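Local coordinates for putative cell adhesion protein (Bacteroides thetaiotaomicron, PDB 4DGU), which is probably a fimbrillin-like subunit of a distinct type of bacterial pilus with a presumed role in cell adhesion, at residues Ile18-Ser23 / Thr29-Phe34; Arg65-Ile70 / Val77-His82; Gly110-Ala115 / Val121-Lys126. All coordinates share one frame; numbering follows the deposited sequence.

All three contacts reach the same mixed beta sheet of this fimbrillin-like protein. Contact 1 (Ile18-Ser23 / Thr29-Phe34) and contact 3 (Gly110-Ala115 / Val121-Lys126) have centres about 13 Å apart and share the seam between strands 13-20 and 120-135, where Asp19 N lies 2.8 Å from Leu123 O. Contacts 2 and 3 are closer still, with centres about 10 Å apart, and strands 77-83 and 108-114 join them: Val77 N sits 2.7 Å from Ala114 O. Contacts 1 and 2 do not touch. A bound zinc ion is about 8 Å from the Ser23 side chain. Asp19 binds zinc in a crystal of this protein but none in this chain, where Glu155 and Glu174 hold the metal.

Contact 1 of 3, residues Ile18-Ser23 / Thr29-Phe34; sequences IDDALS and TSNDLF
Asp20 and Asn31 meet where the last residue of strand 13-20, in the mixed beta sheet of this fimbrillin-like protein, faces a short, weakly bonded helical turn at about 30-33. Asn31 ND2 gives a nearly straight hydrogen bond to Asp20 OD1, 2.7 Å long with 176° at the hydrogen. The oxygen lies in the amide plane of Asn31, but the donor reaches it on the anti side of the carboxylate, 28° out of that plane. The two flat groups stand almost perpendicular, and their side chains slide past each other in opposite directions. In Asp20, CG lies anti to the carbonyl carbon (chi1 -64°), which carries the carboxylate over to the helical turn. A water bonded to both Asp20 OD2 and Asn31 O makes a second bridge, and another links Ala21 O to Thr29 OG1. Farther along, Ser23 CB packs on Thr29 CG2.

Outside the pair, Asp20 OD1 also accepts from the backbone N of Ala36, while Asn31 ND2 also bonds to Phe125 O on the adjoining strand. Asn31 OD1 binds Tyr246 OH of the second subunit, whose Leu245 O takes a bond from Ser23 OG. An alanine in place of Asp20 would probably leave one amide hydrogen of Asn31 and the Ala36 N-H without their acceptor and break the first water bridge. At the start of the turn, Asp32 OD2, which also pairs with the charge of Arg28, receives Thr29 N at 3.2 Å, from above the carboxylate plane.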
loop_
_atom_site.group_PDB
_atom_site.type_symbol
_atom_site.label_atom_id
_atom_site.label_comp_id
_atom_site.label_asym_id
_atom_site.label_seq_id
_atom_site.Cartn_x
_atom_site.Cartn_y
_atom_site.Cartn_z
ATOM N N ILE A 18 10.694 -0.744 -33.371
ATOM C CA ILE A 18 10.176 -1.376 -32.150
ATOM C C ILE A 18 10.366 -0.456 -30.964
ATOM O O ILE A 18 11.485 -0.246 -30.505
ATOM C CB ILE A 18 10.841 -2.770 -31.914
ATOM C CG1 ILE A 18 10.759 -3.672 -33.176
ATOM C CG2 ILE A 18 10.281 -3.468 -30.647
ATOM C CD1 ILE A 18 9.311 -3.933 -33.757
ATOM N N ASP A 19 9.272 0.063 -30.442
ATOM C CA ASP A 19 9.327 0.954 -29.294
ATOM C C ASP A 19 8.512 0.345 -28.160
ATOM O O ASP A 19 7.960 -0.743 -28.327
ATOM C CB ASP A 19 8.832 2.359 -29.693
ATOM C CG ASP A 19 9.823 3.208 -30.482
ATOM O OD1 ASP A 19 11.054 2.932 -30.409
ATOM O OD2 ASP A 19 9.381 4.180 -31.127
ATOM N N ASP A 20 8.466 1.012 -26.993
ATOM C CA ASP A 20 7.731 0.523 -25.823
ATOM C C ASP A 20 6.523 1.370 -25.531
ATOM O O ASP A 20 6.578 2.573 -25.726
ATOM C CB ASP A 20 8.652 0.535 -24.589
ATOM C CG ASP A 20 9.825 -0.415 -24.716
ATOM O OD1 ASP A 20 9.609 -1.638 -24.644
ATOM O OD2 ASP A 20 10.961 0.064 -24.867
ATOM N N ALA A 21 5.445 0.758 -25.027
ATOM C CA ALA A 21 4.262 1.507 -24.611
ATOM C C ALA A 21 4.564 2.232 -23.304
ATOM O O ALA A 21 5.358 1.738 -22.490
ATOM C CB ALA A 21 3.072 0.586 -24.437
ATOM N N LEU A 22 3.953 3.410 -23.134
ATOM C CA LEU A 22 4.112 4.225 -21.942
ATOM C C LEU A 22 3.119 3.921 -20.859
ATOM O O LEU A 22 1.952 3.627 -21.094
ATOM C CB LEU A 22 3.935 5.728 -22.244
ATOM C CG LEU A 22 4.794 6.378 -23.279
ATOM C CD1 LEU A 22 4.223 7.715 -23.646
ATOM C CD2 LEU A 22 6.212 6.452 -22.817
ATOM N N SER A 23 3.549 4.253 -19.653
ATOM C CA SER A 23 2.731 4.295 -18.461
ATOM C C SER A 23 2.998 5.680 -17.886
ATOM O O SER A 23 3.630 6.519 -18.553
ATOM C CB SER A 23 3.084 3.146 -17.518
ATOM O OG SER A 23 2.229 3.123 -16.385
ATOM N N THR A 29 7.538 -0.194 -15.417
ATOM C CA THR A 29 6.936 -1.196 -16.292
ATOM C C THR A 29 8.027 -2.191 -16.554
ATOM O O THR A 29 9.213 -1.836 -16.407
ATOM C CB THR A 29 6.369 -0.607 -17.616
ATOM O OG1 THR A 29 7.425 -0.044 -18.390
ATOM C CG2 THR A 29 5.289 0.397 -17.394
ATOM N N SER A 30 7.664 -3.416 -16.964
ATOM C CA SER A 30 8.652 -4.447 -17.297
ATOM C C SER A 30 9.515 -4.016 -18.504
ATOM O O SER A 30 10.613 -4.547 -18.690
ATOM C CB SER A 30 7.973 -5.786 -17.579
ATOM O OG SER A 30 7.283 -5.747 -18.819
ATOM N N ASN A 31 8.997 -3.068 -19.321
ATOM C CA ASN A 31 9.673 -2.497 -20.489
ATOM C C ASN A 31 10.975 -1.815 -20.076
ATOM O O ASN A 31 11.937 -1.843 -20.836
ATOM C CB ASN A 31 8.757 -1.475 -21.206
ATOM C CG ASN A 31 7.489 -2.040 -21.787
ATOM O OD1 ASN A 31 6.495 -2.277 -21.095
ATOM N ND2 ASN A 31 7.472 -2.220 -23.086
ATOM N N ASP A 32 11.006 -1.200 -18.868
ATOM C CA ASP A 32 12.166 -0.506 -18.327
ATOM C C ASP A 32 13.362 -1.436 -18.181
ATOM O O ASP A 32 14.495 -1.032 -18.472
ATOM C CB ASP A 32 11.831 0.110 -16.949
ATOM C CG ASP A 32 10.804 1.215 -16.958
ATOM O OD1 ASP A 32 10.626 1.847 -18.015
ATOM O OD2 ASP A 32 10.237 1.502 -15.886
ATOM N N LEU A 33 13.099 -2.658 -17.670
ATOM C CA LEU A 33 14.085 -3.689 -17.376
ATOM C C LEU A 33 14.362 -4.495 -18.598
ATOM O O LEU A 33 15.515 -4.871 -18.831
ATOM C CB LEU A 33 13.571 -4.624 -16.250
ATOM C CG LEU A 33 13.103 -3.958 -14.943
ATOM C CD1 LEU A 33 12.341 -4.927 -14.067
ATOM C CD2 LEU A 33 14.259 -3.236 -14.201
ATOM N N PHE A 34 13.276 -4.816 -19.347
ATOM C CA PHE A 34 13.278 -5.626 -20.548
ATOM C C PHE A 34 12.681 -4.848 -21.730
ATOM O O PHE A 34 11.504 -5.038 -22.063
ATOM C CB PHE A 34 12.512 -6.917 -20.291
ATOM C CG PHE A 34 13.079 -7.725 -19.154
ATOM C CD1 PHE A 34 14.270 -8.425 -19.305
ATOM C CD2 PHE A 34 12.408 -7.807 -17.934
ATOM C CE1 PHE A 34 14.782 -9.192 -18.253
ATOM C CE2 PHE A 34 12.920 -8.574 -16.883
ATOM C CZ PHE A 34 14.102 -9.265 -17.049
HETATM O O HOH W 1 12.363 0.864 -22.189
HETATM O O HOH W 2 7.059 1.515 -20.574
#

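Contact 2 of 3, residues Arg65-Ile70 / Val77-His82; sequences RAWNEI and VTFYAH
Ile70 and Val77 stand where the backbones come nearest, CA to CA 6.6 Å, as the chain leaves the short strand 65-66, runs through an inverse gamma turn centred on Glu69 and later enters strand 77-83. The two segments are held together by apolar side chains. Ile70 sets its CG2 branch against Val77, 3.8 Å from CG1, and the two side chains cross at about a right angle. With CG1 of Ile70 between the backbone N and the carbonyl carbon (chi1 59°), it is the CG2 methyl that is presented to the valine; Ile70 CD1 adds a looser touch on Val77 CG2.

Trp67 and Phe79 form the aromatic half. Trp67 CZ3 comes to 3.6 Å from Phe79 CZ, meeting the phenylalanine at its edge and in the plane of its ring. The neighbouring CH2 touches Phe79 CE2 at 3.8 Å, so an outer side of the indole borders the far end of the phenyl ring. The six-membered ring of Trp67 and the Phe79 ring are inclined at 59° with centroids 5.7 Å apart, an oblique pairing. Within its own strand, Val77 CG1 lies 3.6 Å above one face of the Phe79 ring, offset toward the rim, while Val77 CG2 is 4.0 Å from Trp67 CZ3. Val77 thus serves three neighbours, Ile70, Trp67 and Phe79.

Both Trp67 and Phe79 also meet the ring of Phe14, and Val121 adds its side chain to the pair. The indole is fixed at its polar end as well, where NE1 bonds to Ser118 O. The loop after strand 65-66 thus covers the apolar face of strand 77-83, Val77 and Phe79, within the beta sheet of a fimbrillin-like domain of the transthyretin clan.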
loop_
_atom_site.group_PDB
_atom_site.type_symbol
_atom_site.label_atom_id
_atom_site.label_comp_id
_atom_site.label_asym_id
_atom_site.label_seq_id
_atom_site.Cartn_x
_atom_site.Cartn_y
_atom_site.Cartn_z
ATOM N N ARG A 65 6.485 -2.573 -45.656
ATOM C CA ARG A 65 5.125 -2.885 -46.051
ATOM C C ARG A 65 4.602 -1.791 -46.980
ATOM O O ARG A 65 4.893 -0.620 -46.759
ATOM C CB ARG A 65 4.220 -3.076 -44.819
ATOM C CG ARG A 65 2.836 -3.609 -45.194
ATOM C CD ARG A 65 2.124 -4.264 -44.050
ATOM N NE ARG A 65 2.710 -5.562 -43.731
ATOM C CZ ARG A 65 2.146 -6.441 -42.915
ATOM N NH1 ARG A 65 0.982 -6.172 -42.340
ATOM N NH2 ARG A 65 2.760 -7.587 -42.643
ATOM N N ALA A 66 3.846 -2.186 -48.022
ATOM C CA ALA A 66 3.185 -1.306 -48.985
ATOM C C ALA A 66 2.083 -0.497 -48.278
ATOM O O ALA A 66 1.374 -1.043 -47.428
ATOM C CB ALA A 66 2.595 -2.149 -50.099
ATOM N N TRP A 67 1.921 0.782 -48.628
ATOM C CA TRP A 67 0.902 1.604 -47.979
ATOM C C TRP A 67 -0.545 1.304 -48.501
ATOM O O TRP A 67 -1.480 2.011 -48.110
ATOM C CB TRP A 67 1.245 3.111 -48.059
ATOM C CG TRP A 67 2.000 3.635 -46.862
ATOM C CD1 TRP A 67 3.271 4.142 -46.847
ATOM C CD2 TRP A 67 1.527 3.703 -45.502
ATOM N NE1 TRP A 67 3.612 4.537 -45.569
ATOM C CE2 TRP A 67 2.556 4.288 -44.727
ATOM C CE3 TRP A 67 0.327 3.339 -44.867
ATOM C CZ2 TRP A 67 2.429 4.489 -43.349
ATOM C CZ3 TRP A 67 0.206 3.531 -43.505
ATOM C CH2 TRP A 67 1.252 4.083 -42.755
ATOM N N ASN A 68 -0.735 0.224 -49.284
ATOM C CA ASN A 68 -2.057 -0.195 -49.754
ATOM C C ASN A 68 -2.701 -1.101 -48.722
ATOM O O ASN A 68 -3.913 -1.024 -48.528
ATOM C CB ASN A 68 -2.043 -0.873 -51.132
ATOM C CG ASN A 68 -0.768 -1.538 -51.509
ATOM O OD1 ASN A 68 0.142 -0.900 -52.037
ATOM N ND2 ASN A 68 -0.690 -2.834 -51.264
ATOM N N GLU A 69 -1.884 -1.943 -48.058
ATOM C CA GLU A 69 -2.300 -2.857 -46.992
ATOM C C GLU A 69 -2.674 -2.045 -45.754
ATOM O O GLU A 69 -1.886 -1.979 -44.801
ATOM C CB GLU A 69 -1.164 -3.854 -46.652
ATOM C CG GLU A 69 -0.672 -4.723 -47.809
ATOM C CD GLU A 69 0.631 -5.449 -47.520
ATOM O OE1 GLU A 69 0.696 -6.198 -46.515
ATOM O OE2 GLU A 69 1.594 -5.264 -48.301
ATOM N N ILE A 70 -3.847 -1.367 -45.791
ATOM C CA ILE A 70 -4.338 -0.511 -44.691
ATOM C C ILE A 70 -5.855 -0.668 -44.492
ATOM O O ILE A 70 -6.448 0.077 -43.711
ATOM C CB ILE A 70 -3.972 0.999 -44.884
ATOM C CG1 ILE A 70 -4.554 1.591 -46.201
ATOM C CG2 ILE A 70 -2.472 1.238 -44.731
ATOM C CD1 ILE A 70 -4.595 3.034 -46.248
ATOM N N VAL A 77 -4.082 5.489 -39.922
ATOM C CA VAL A 77 -4.173 4.027 -39.895
ATOM C C VAL A 77 -3.693 3.528 -38.553
ATOM O O VAL A 77 -2.628 3.935 -38.067
ATOM C CB VAL A 77 -3.339 3.379 -41.046
ATOM C CG1 VAL A 77 -3.583 1.875 -41.125
ATOM C CG2 VAL A 77 -3.650 4.024 -42.384
ATOM N N THR A 78 -4.439 2.585 -37.984
ATOM C CA THR A 78 -4.046 1.946 -36.739
ATOM C C THR A 78 -3.526 0.549 -37.084
ATOM O O THR A 78 -4.209 -0.208 -37.774
ATOM C CB THR A 78 -5.206 1.925 -35.743
ATOM O OG1 THR A 78 -5.694 3.251 -35.602
ATOM C CG2 THR A 78 -4.795 1.384 -34.391
ATOM N N PHE A 79 -2.311 0.225 -36.595
ATOM C CA PHE A 79 -1.681 -1.065 -36.761
ATOM C C PHE A 79 -1.674 -1.800 -35.417
ATOM O O PHE A 79 -1.674 -1.162 -34.375
ATOM C CB PHE A 79 -0.262 -0.925 -37.317
ATOM C CG PHE A 79 -0.201 -0.319 -38.689
ATOM C CD1 PHE A 79 -0.357 -1.107 -39.821
ATOM C CD2 PHE A 79 0.016 1.048 -38.856
ATOM C CE1 PHE A 79 -0.327 -0.539 -41.096
ATOM C CE2 PHE A 79 0.060 1.608 -40.118
ATOM C CZ PHE A 79 -0.117 0.809 -41.234
ATOM N N TYR A 80 -1.710 -3.143 -35.464
ATOM C CA TYR A 80 -1.722 -4.062 -34.334
ATOM C C TYR A 80 -0.710 -5.132 -34.590
ATOM O O TYR A 80 -0.628 -5.619 -35.714
ATOM C CB TYR A 80 -3.111 -4.680 -34.143
ATOM C CG TYR A 80 -4.189 -3.657 -33.878
ATOM C CD1 TYR A 80 -4.382 -3.133 -32.603
ATOM C CD2 TYR A 80 -4.999 -3.182 -34.911
ATOM C CE1 TYR A 80 -5.373 -2.186 -32.351
ATOM C CE2 TYR A 80 -6.005 -2.248 -34.669
ATOM C CZ TYR A 80 -6.190 -1.752 -33.384
ATOM O OH TYR A 80 -7.147 -0.795 -33.129
ATOM N N ALA A 81 0.082 -5.507 -33.581
ATOM C CA ALA A 81 1.111 -6.513 -33.786
ATOM C C ALA A 81 1.273 -7.442 -32.591
ATOM O O ALA A 81 1.197 -6.997 -31.445
ATOM C CB ALA A 81 2.442 -5.837 -34.101
ATOM N N HIS A 82 1.536 -8.724 -32.869
ATOM C CA HIS A 82 1.821 -9.758 -31.874
ATOM C C HIS A 82 3.252 -10.239 -32.005
ATOM O O HIS A 82 3.732 -10.439 -33.115
ATOM C CB HIS A 82 0.867 -10.961 -32.013
ATOM C CG HIS A 82 -0.540 -10.683 -31.594
ATOM N ND1 HIS A 82 -0.969 -10.900 -30.294
ATOM C CD2 HIS A 82 -1.576 -10.214 -32.328
ATOM C CE1 HIS A 82 -2.249 -10.561 -30.277
ATOM N NE2 HIS A 82 -2.659 -10.136 -31.476
#

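Contact 3 of 3, residues Gly110-Ala115 / Val121-Lys126; sequences GTAEAA and VSLKFK
Strands 108-114 and 120-135 form a beta hairpin, and this contact is part of its antiparallel ladder, with the two short strand axes 4.3 Å apart at closest approach. Thr111 and Lys124 make the hydrogen-bonded pair. Lys124 N donates to Thr111 O at 2.9 Å in a nearly straight bond, while the return bond from Thr111 N to Lys124 O is long and weak. A water also bridges Thr111 OG1 and Lys124 O, donating to the latter.

Next along the ladder, Gly110 and Phe125 form a non-hydrogen-bonded pair whose CA atoms are only 3.8 Å apart. Gly110 CA lies over one face of the Phe125 ring, 3.9 Å from the centroid and 19° off the ring normal, a CH-pi contact. The same carbon points a C-H at Lys124 O. Phe125 CG lies anti to its carbonyl carbon (chi1 -79°), which lays the ring with one face against Gly110. With the ring as it stands, a beta carbon on Gly110 would fall too close to Phe125 CD2, consistent with the glycine letting the ring lie this close to the backbone.

Toward the hairpin's turn, small side chains meet branched ones. Ala112 CB touches both Val121 CG1, at 3.8 Å, and Leu123 CD2, and it also rests against Ser122 O. Ala114 CB takes the other valine methyl, CG2, at 3.7 Å. Ile16 of strand 13-20 packs on both Val121 and Leu123, continuing this apolar side into the next strand, and Ala81 touches Leu123 and Phe125 from strand 77-83. Strand 108-114, one face lined by Ala112 and Ala114, has strands on both flanks inside a mixed sheet, and the glycine-aromatic pairing is a familiar feature of antiparallel beta structure.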
loop_
_atom_site.group_PDB
_atom_site.type_symbol
_atom_site.label_atom_id
_atom_site.label_comp_id
_atom_site.label_asym_id
_atom_site.label_seq_id
_atom_site.Cartn_x
_atom_site.Cartn_y
_atom_site.Cartn_z
ATOM N N GLY A 110 1.642 -4.815 -29.687
ATOM C CA GLY A 110 1.958 -3.443 -30.049
ATOM C C GLY A 110 0.898 -2.786 -30.895
ATOM O O GLY A 110 0.122 -3.465 -31.570
ATOM N N THR A 111 0.825 -1.455 -30.820
ATOM C CA THR A 111 -0.094 -0.644 -31.622
ATOM C C THR A 111 0.659 0.565 -32.111
ATOM O O THR A 111 1.643 0.995 -31.501
ATOM C CB THR A 111 -1.394 -0.233 -30.875
ATOM O OG1 THR A 111 -1.082 0.686 -29.849
ATOM C CG2 THR A 111 -2.134 -1.396 -30.251
ATOM N N ALA A 112 0.184 1.119 -33.221
ATOM C CA ALA A 112 0.697 2.331 -33.806
ATOM C C ALA A 112 -0.422 3.049 -34.506
ATOM O O ALA A 112 -1.386 2.412 -34.912
ATOM C CB ALA A 112 1.825 2.014 -34.773
ATOM N N GLU A 113 -0.314 4.379 -34.597
ATOM C CA GLU A 113 -1.215 5.253 -35.337
ATOM C C GLU A 113 -0.325 6.042 -36.268
ATOM O O GLU A 113 0.585 6.719 -35.798
ATOM C CB GLU A 113 -2.071 6.135 -34.425
ATOM C CG GLU A 113 -3.375 5.463 -34.018
ATOM C CD GLU A 113 -4.335 6.218 -33.114
ATOM O OE1 GLU A 113 -4.190 7.455 -32.964
ATOM O OE2 GLU A 113 -5.257 5.562 -32.572
ATOM N N ALA A 114 -0.493 5.855 -37.582
ATOM C CA ALA A 114 0.332 6.501 -38.582
ATOM C C ALA A 114 -0.502 7.044 -39.728
ATOM O O ALA A 114 -1.613 6.590 -39.970
ATOM C CB ALA A 114 1.363 5.508 -39.123
ATOM N N ALA A 115 0.046 8.013 -40.439
ATOM C CA ALA A 115 -0.588 8.597 -41.591
ATOM C C ALA A 115 -0.035 7.930 -42.829
ATOM O O ALA A 115 1.183 7.819 -42.941
ATOM C CB ALA A 115 -0.326 10.099 -41.635
ATOM N N VAL A 121 6.981 3.669 -39.208
ATOM C CA VAL A 121 5.852 3.412 -38.327
ATOM C C VAL A 121 6.432 2.823 -37.024
ATOM O O VAL A 121 7.092 1.792 -37.065
ATOM C CB VAL A 121 4.791 2.502 -39.018
ATOM C CG1 VAL A 121 3.752 1.970 -38.026
ATOM C CG2 VAL A 121 4.114 3.237 -40.180
ATOM N N SER A 122 6.237 3.522 -35.892
ATOM C CA SER A 122 6.738 3.059 -34.590
ATOM C C SER A 122 5.681 2.272 -33.832
ATOM O O SER A 122 4.686 2.850 -33.402
ATOM C CB SER A 122 7.205 4.230 -33.731
ATOM O OG SER A 122 8.121 5.041 -34.447
ATOM N N LEU A 123 5.895 0.973 -33.673
ATOM C CA LEU A 123 4.997 0.117 -32.916
ATOM C C LEU A 123 5.357 0.199 -31.446
ATOM O O LEU A 123 6.514 -0.062 -31.094
ATOM C CB LEU A 123 5.054 -1.355 -33.401
ATOM C CG LEU A 123 4.378 -1.684 -34.715
ATOM C CD1 LEU A 123 4.823 -3.016 -35.189
ATOM C CD2 LEU A 123 2.851 -1.699 -34.573
ATOM N N LYS A 124 4.359 0.559 -30.599
ATOM C CA LYS A 124 4.506 0.698 -29.135
ATOM C C LYS A 124 4.047 -0.595 -28.466
ATOM O O LYS A 124 2.839 -0.824 -28.278
ATOM C CB LYS A 124 3.729 1.921 -28.584
ATOM C CG LYS A 124 3.973 3.254 -29.321
ATOM C CD LYS A 124 5.269 3.926 -28.930
ATOM C CE LYS A 124 5.252 5.410 -29.214
ATOM N NZ LYS A 124 4.546 6.180 -28.143
ATOM N N PHE A 125 5.031 -1.444 -28.104
ATOM C CA PHE A 125 4.739 -2.728 -27.507
ATOM C C PHE A 125 4.541 -2.701 -25.977
ATOM O O PHE A 125 5.333 -2.127 -25.218
ATOM C CB PHE A 125 5.843 -3.730 -27.841
ATOM C CG PHE A 125 5.718 -4.299 -29.234
ATOM C CD1 PHE A 125 6.315 -3.663 -30.321
ATOM C CD2 PHE A 125 5.000 -5.475 -29.462
ATOM C CE1 PHE A 125 6.198 -4.201 -31.607
ATOM C CE2 PHE A 125 4.877 -5.999 -30.750
ATOM C CZ PHE A 125 5.477 -5.361 -31.812
ATOM N N LYS A 126 3.438 -3.316 -25.551
ATOM C CA LYS A 126 3.100 -3.654 -24.187
ATOM C C LYS A 126 3.542 -5.119 -23.958
ATOM O O LYS A 126 3.375 -5.922 -24.880
ATOM C CB LYS A 126 1.573 -3.539 -23.966
ATOM C CG LYS A 126 0.971 -2.157 -24.089
ATOM C CD LYS A 126 -0.540 -2.208 -23.929
ATOM C CE LYS A 126 -1.205 -0.845 -24.016
ATOM N NZ LYS A 126 -2.689 -1.000 -24.086
HETATM O O HOH W 3 0.522 0.206 -27.457
#